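Local coordinates for putative mannose-6-phosphate isomerase YvyI (Bacillus subtilis, PDB 1QWR), which catalyses, as a zinc-dependent enzyme, the interconversion of D-mannose 6-phosphate and D-fructose 6-phosphate, at residues T96-H101 and R196-D201; E131-H136 and A177-A182. All coordinates share one frame; numbering follows the deposited sequence.

Contact 1. Residues T96-H101 and R196-D201; sequences TSIKVH and RVYDYD. With ZN (zinc ion), chain E; SO4 (sulfate ion), chain C.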
loop_
_atom_site.group_PDB
_atom_site.type_symbol
_atom_site.label_atom_id
_atom_site.label_comp_id
_atom_site.label_asym_id
_atom_site.label_seq_id
_atom_site.Cartn_x
_atom_site.Cartn_y
_atom_site.Cartn_z
ATOM N N THR A 96 7.578 -10.933 7.662
ATOM C CA THR A 96 7.414 -9.697 8.417
ATOM C C THR A 96 6.811 -10.115 9.751
ATOM O O THR A 96 6.404 -11.269 9.921
ATOM C CB THR A 96 6.458 -8.663 7.756
ATOM O OG1 THR A 96 5.121 -9.173 7.768
ATOM C CG2 THR A 96 6.884 -8.373 6.322
ATOM N N SER A 97 6.731 -9.177 10.685
ATOM C CA SER A 97 6.180 -9.486 12.010
ATOM C C SER A 97 4.693 -9.828 11.967
ATOM O O SER A 97 3.990 -9.463 11.026
ATOM C CB SER A 97 6.403 -8.296 12.950
ATOM O OG SER A 97 5.584 -7.187 12.589
ATOM N N ILE A 98 4.215 -10.552 12.978
ATOM C CA ILE A 98 2.788 -10.891 13.045
ATOM C C ILE A 98 2.230 -9.654 13.739
ATOM O O ILE A 98 2.750 -9.231 14.788
ATOM C CB ILE A 98 2.549 -12.170 13.875
ATOM C CG1 ILE A 98 3.186 -13.365 13.156
ATOM C CG2 ILE A 98 1.069 -12.416 14.040
ATOM C CD1 ILE A 98 2.989 -14.691 13.844
ATOM N N LYS A 99 1.190 -9.064 13.157
ATOM C CA LYS A 99 0.688 -7.810 13.693
ATOM C C LYS A 99 -0.782 -7.535 13.437
ATOM O O LYS A 99 -1.456 -8.283 12.731
ATOM C CB LYS A 99 1.521 -6.679 13.063
ATOM C CG LYS A 99 1.593 -6.766 11.526
ATOM C CD LYS A 99 2.698 -5.865 10.977
ATOM C CE LYS A 99 2.956 -6.123 9.499
ATOM N NZ LYS A 99 4.075 -7.076 9.268
ATOM N N VAL A 100 -1.251 -6.432 14.021
ATOM C CA VAL A 100 -2.618 -5.956 13.842
ATOM C C VAL A 100 -2.565 -4.423 13.792
ATOM O O VAL A 100 -1.759 -3.797 14.496
ATOM C CB VAL A 100 -3.544 -6.389 15.013
ATOM C CG1 VAL A 100 -2.933 -5.992 16.333
ATOM C CG2 VAL A 100 -4.913 -5.729 14.874
ATOM N N HIS A 101 -3.415 -3.818 12.960
ATOM C CA HIS A 101 -3.477 -2.363 12.860
ATOM C C HIS A 101 -4.787 -1.935 13.476
ATOM O O HIS A 101 -5.811 -2.566 13.249
ATOM C CB HIS A 101 -3.470 -1.891 11.391
ATOM C CG HIS A 101 -2.238 -2.273 10.650
ATOM N ND1 HIS A 101 -0.989 -1.808 11.002
ATOM C CD2 HIS A 101 -2.059 -3.049 9.551
ATOM C CE1 HIS A 101 -0.093 -2.283 10.153
ATOM N NE2 HIS A 101 -0.716 -3.036 9.266
ATOM N N ARG A 196 2.736 -5.095 17.013
ATOM C CA ARG A 196 3.321 -6.405 16.741
ATOM C C ARG A 196 3.102 -7.362 17.897
ATOM O O ARG A 196 3.193 -6.954 19.055
ATOM C CB ARG A 196 4.830 -6.303 16.554
ATOM C CG ARG A 196 5.267 -5.312 15.535
ATOM C CD ARG A 196 6.727 -5.546 15.174
ATOM N NE ARG A 196 7.187 -4.521 14.250
ATOM C CZ ARG A 196 7.752 -3.386 14.627
ATOM N NH1 ARG A 196 7.938 -3.130 15.913
ATOM N NH2 ARG A 196 8.123 -2.505 13.715
ATOM N N VAL A 197 2.828 -8.623 17.588
ATOM C CA VAL A 197 2.662 -9.604 18.648
ATOM C C VAL A 197 3.836 -10.578 18.619
ATOM O O VAL A 197 4.161 -11.191 19.630
ATOM C CB VAL A 197 1.328 -10.393 18.530
ATOM C CG1 VAL A 197 0.149 -9.413 18.470
ATOM C CG2 VAL A 197 1.327 -11.297 17.319
ATOM N N TYR A 198 4.488 -10.700 17.465
ATOM C CA TYR A 198 5.615 -11.626 17.324
ATOM C C TYR A 198 6.517 -11.241 16.161
ATOM O O TYR A 198 6.029 -10.926 15.072
ATOM C CB TYR A 198 5.096 -13.045 17.099
ATOM C CG TYR A 198 6.181 -14.098 17.094
ATOM C CD1 TYR A 198 7.126 -14.147 18.115
ATOM C CD2 TYR A 198 6.241 -15.064 16.086
ATOM C CE1 TYR A 198 8.116 -15.140 18.139
ATOM C CE2 TYR A 198 7.225 -16.062 16.106
ATOM C CZ TYR A 198 8.157 -16.088 17.135
ATOM O OH TYR A 198 9.145 -17.050 17.148
ATOM N N ASP A 199 7.829 -11.277 16.391
ATOM C CA ASP A 199 8.800 -10.913 15.354
ATOM C C ASP A 199 9.934 -11.931 15.232
ATOM O O ASP A 199 11.071 -11.575 14.905
ATOM C CB ASP A 199 9.382 -9.527 15.630
ATOM C CG ASP A 199 10.108 -8.950 14.426
ATOM O OD1 ASP A 199 9.652 -9.189 13.292
ATOM O OD2 ASP A 199 11.122 -8.240 14.601
ATOM N N TYR A 200 9.615 -13.187 15.539
ATOM C CA TYR A 200 10.563 -14.280 15.418
ATOM C C TYR A 200 11.861 -14.102 16.205
ATOM O O TYR A 200 12.883 -14.688 15.851
ATOM C CB TYR A 200 10.860 -14.491 13.929
ATOM C CG TYR A 200 9.623 -14.809 13.128
ATOM C CD1 TYR A 200 9.054 -16.084 13.170
ATOM C CD2 TYR A 200 8.972 -13.823 12.380
ATOM C CE1 TYR A 200 7.867 -16.369 12.488
ATOM C CE2 TYR A 200 7.785 -14.095 11.698
ATOM C CZ TYR A 200 7.239 -15.368 11.755
ATOM O OH TYR A 200 6.072 -15.653 11.083
ATOM N N ASP A 201 11.812 -13.309 17.273
ATOM C CA ASP A 201 12.976 -13.048 18.124
ATOM C C ASP A 201 14.206 -12.544 17.373
ATOM O O ASP A 201 15.347 -12.882 17.727
ATOM C CB ASP A 201 13.345 -14.314 18.901
ATOM C CG ASP A 201 12.205 -14.807 19.770
ATOM O OD1 ASP A 201 11.815 -14.072 20.698
ATOM O OD2 ASP A 201 11.694 -15.918 19.518
HETATM ZN ZN ZN E . 0.286 -4.593 7.578
HETATM S S SO4 C . 6.779 -4.903 10.137
HETATM O O1 SO4 C . 7.007 -6.331 10.474
HETATM O O2 SO4 C . 8.045 -4.264 9.767
HETATM O O3 SO4 C . 6.165 -4.205 11.277
HETATM O O4 SO4 C . 5.858 -4.839 8.985
HETATM O O HOH W 1 5.412 -13.715 9.209
HETATM O O HOH W 2 1.010 -2.212 6.835
#

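Contact 2. Residues E131-H136 and A177-A182; sequences EIIYGH and ALCKGA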
loop_
_atom_site.group_PDB
_atom_site.type_symbol
_atom_site.label_atom_id
_atom_site.label_comp_id
_atom_site.label_asym_id
_atom_site.label_seq_id
_atom_site.Cartn_x
_atom_site.Cartn_y
_atom_site.Cartn_z
ATOM N N GLU A 131 3.195 -17.634 0.988
ATOM C CA GLU A 131 1.983 -17.582 1.787
ATOM C C GLU A 131 1.895 -16.242 2.501
ATOM O O GLU A 131 2.824 -15.433 2.487
ATOM C CB GLU A 131 1.994 -18.630 2.902
ATOM C CG GLU A 131 2.256 -20.059 2.526
ATOM C CD GLU A 131 2.270 -20.941 3.775
ATOM O OE1 GLU A 131 3.128 -20.703 4.659
ATOM O OE2 GLU A 131 1.420 -21.853 3.875
ATOM N N ILE A 132 0.756 -16.041 3.144
ATOM C CA ILE A 132 0.525 -14.881 3.988
ATOM C C ILE A 132 -0.209 -15.426 5.218
ATOM O O ILE A 132 -0.825 -16.498 5.162
ATOM C CB ILE A 132 -0.361 -13.801 3.316
ATOM C CG1 ILE A 132 -1.744 -14.359 3.013
ATOM C CG2 ILE A 132 0.343 -13.271 2.071
ATOM C CD1 ILE A 132 -2.766 -13.291 2.566
ATOM N N ILE A 133 -0.107 -14.700 6.323
ATOM C CA ILE A 133 -0.815 -15.048 7.548
ATOM C C ILE A 133 -1.977 -14.068 7.530
ATOM O O ILE A 133 -1.769 -12.855 7.405
ATOM C CB ILE A 133 0.061 -14.810 8.784
ATOM C CG1 ILE A 133 1.210 -15.814 8.788
ATOM C CG2 ILE A 133 -0.772 -14.948 10.053
ATOM C CD1 ILE A 133 2.310 -15.488 9.781
ATOM N N TYR A 134 -3.194 -14.592 7.631
ATOM C CA TYR A 134 -4.398 -13.766 7.586
ATOM C C TYR A 134 -5.494 -14.367 8.466
ATOM O O TYR A 134 -6.120 -15.367 8.088
ATOM C CB TYR A 134 -4.913 -13.691 6.140
ATOM C CG TYR A 134 -6.054 -12.723 5.905
ATOM C CD1 TYR A 134 -5.821 -11.459 5.356
ATOM C CD2 TYR A 134 -7.374 -13.081 6.187
ATOM C CE1 TYR A 134 -6.874 -10.585 5.093
ATOM C CE2 TYR A 134 -8.437 -12.216 5.924
ATOM C CZ TYR A 134 -8.179 -10.971 5.375
ATOM O OH TYR A 134 -9.217 -10.125 5.097
ATOM N N GLY A 135 -5.735 -13.744 9.616
ATOM C CA GLY A 135 -6.762 -14.226 10.520
ATOM C C GLY A 135 -6.221 -15.214 11.536
ATOM O O GLY A 135 -5.036 -15.561 11.506
ATOM N N HIS A 136 -7.102 -15.687 12.418
ATOM C CA HIS A 136 -6.703 -16.619 13.468
ATOM C C HIS A 136 -7.882 -17.481 13.908
ATOM O O HIS A 136 -9.013 -17.269 13.482
ATOM C CB HIS A 136 -6.177 -15.848 14.669
ATOM C CG HIS A 136 -7.225 -15.020 15.338
ATOM N ND1 HIS A 136 -7.522 -13.731 14.945
ATOM C CD2 HIS A 136 -8.110 -15.332 16.312
ATOM C CE1 HIS A 136 -8.550 -13.288 15.647
ATOM N NE2 HIS A 136 -8.926 -14.241 16.482
ATOM N N ALA A 177 0.260 -10.961 8.555
ATOM C CA ALA A 177 1.676 -10.817 8.245
ATOM C C ALA A 177 1.953 -11.281 6.821
ATOM O O ALA A 177 1.414 -12.301 6.365
ATOM C CB ALA A 177 2.533 -11.625 9.204
ATOM N N LEU A 178 2.753 -10.505 6.102
ATOM C CA LEU A 178 3.166 -10.925 4.775
ATOM C C LEU A 178 4.346 -11.861 5.074
ATOM O O LEU A 178 5.085 -11.635 6.045
ATOM C CB LEU A 178 3.647 -9.724 3.953
ATOM C CG LEU A 178 2.568 -8.805 3.378
ATOM C CD1 LEU A 178 3.218 -7.565 2.780
ATOM C CD2 LEU A 178 1.765 -9.564 2.320
ATOM N N CYS A 179 4.527 -12.897 4.265
ATOM C CA CYS A 179 5.618 -13.833 4.491
ATOM C C CYS A 179 6.676 -13.797 3.388
ATOM O O CYS A 179 6.444 -13.265 2.296
ATOM C CB CYS A 179 5.055 -15.238 4.696
ATOM S SG CYS A 179 3.966 -15.334 6.170
ATOM N N LYS A 180 7.853 -14.338 3.697
ATOM C CA LYS A 180 8.984 -14.328 2.775
ATOM C C LYS A 180 8.690 -14.690 1.326
ATOM O O LYS A 180 7.874 -15.572 1.042
ATOM C CB LYS A 180 10.097 -15.240 3.298
ATOM C CG LYS A 180 9.777 -16.717 3.219
ATOM C CD LYS A 180 10.944 -17.555 3.744
ATOM C CE LYS A 180 12.232 -17.241 3.001
ATOM N NZ LYS A 180 13.399 -17.977 3.567
ATOM N N GLY A 181 9.382 -13.994 0.424
ATOM C CA GLY A 181 9.243 -14.215 -1.010
ATOM C C GLY A 181 8.084 -13.570 -1.736
ATOM O O GLY A 181 7.443 -14.212 -2.558
ATOM N N ALA A 182 7.826 -12.300 -1.454
ATOM C CA ALA A 182 6.703 -11.609 -2.081
ATOM C C ALA A 182 7.082 -10.178 -2.398
ATOM O O ALA A 182 7.846 -9.567 -1.659
ATOM C CB ALA A 182 5.486 -11.613 -1.129
HETATM O O HOH W 3 3.684 -13.029 1.571
HETATM O O HOH W 4 5.913 -17.086 2.097
#

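Contact 1. Residues T96-H101 and R196-D201
Ser97 turns its OG between its own backbone N and carbonyl carbon (chi1 70°), which sets the hydroxyl against CD of Arg196 and in plane at the edge of that guanidinium. Both reach the same sulfate. Ser97 OG donates to O1 at 2.7 Å, backed by its backbone N, while the extended Arg196 chain delivers NE to O3. Lys99 arrives by a bend at its last torsion (chi4 -95°), which curls NZ back to Thr96 OG1 and Ser97 O. The same NZ donates to sulfate O4 at 2.9 Å. Were Lys99 cut back to an alanine, sulfate O4 would probably lose this donor, and Thr96 OG1 and Ser97 O the amine that joins them to the anion. Arg196 NH1 is held separately by Glu211 O.

Along the same segments the backbones pair antiparallel through a classic beta bulge, in which two residues face one. Ile98 N donates to Tyr198 O at 2.8 Å, and Ile98 O receives Val197 N. Being branched, Ile98 reaches two partners at once: CG2 presses tightly on Val197 CG2 at 3.5 Å, and CD1 meets the edge of the Tyr198 ring. Trp153 touches both Ile98 and Val197. Water 1 bridges Thr96 O and Tyr200 OH.

His101, on the same segment, binds zinc through NE2, with Glu119, His176 and water 2. Trp20, Lys18 and Arg210 also bond the sulfate. Such a cluster of donors is consistent with a site for the substrate's phosphate, beside Arg196, which is probably an active-site residue.

Contact 2. Residues E131-H136 and A177-A182
Flat peptide groups, rather than rings, meet where Ile133 faces Ala177. The N-H of Ile133 approaches Ala177 O in the carbonyl plane, at 2.8 Å and almost straight (175°). The return bond, from Ala177 N to Ile133 O at 3.0 Å, is more bent, its donor lifted 29° out of the plane of the acceptor carbonyl. Together they make an antiparallel hydrogen-bonded pair; Ile132 and Leu178 form the neighbouring non-hydrogen-bonded pair.

Beyond it the strands part and water takes over. Water 3 donates to Glu131 O and accepts from Cys179 N, standing in for the direct bond that a continued ladder would place there. Water 4 accepts from Glu131 N and donates to Lys180 O, one residue further on. The carboxylate of Glu131 turns to Arg159 on the adjoining strand 157-161.

On one face, Ile133 and Ala177 pack with Cys179. The small methyl of Ala177 lies beside Ile133 CD1 at 3.9 Å. Cys179 holds SG beside its own backbone N (chi1 -62°), which brings the sulfur to 3.8 Å from Ile133 CG1, while its CB lies against Glu131 O at a close 3.1 Å. On the other face, Ile132 CG2 touches Leu178 CD2 at 4.0 Å, and both side chains also rest on Trp121. Leu178 further packs on Leu90 and Val92, so this face packs against strands 85-92 and 119-126, consistent with the interior of a cupin-type barrel.

Branched and compact apolar residues thus fill both faces, while the backbone groups are bonded directly at Ile133 and Ala177 and through water at Glu131, Cys179 and Lys180. The direct pair joins strand 176-178, which carries the zinc ligand His176, to strand 131-136, and so is likely to steady the backbone next to that ligand.

In the fold
Along the chain the segments come in the order 96-101, 131-136, 177-182 and 196-201, so both segments of contact 2 fall between those of contact 1. The centres are 11 Å apart, and the two contacts touch: Thr96 OG1 makes a probable hydrogen bond to Leu178 O at 3.0 Å, and Ala177 CB packs on Ser97 O. Backbone bonds from Thr96 to Leu178 and from Lys99 to His176 set the segment 96-101 beside strand 176-178, which is also paired with strand 131-136. Strand 176-178 thus brings His176 next to the segment that carries His101, Ser97 and Lys99, placing zinc ligands and anion-binding groups side by side.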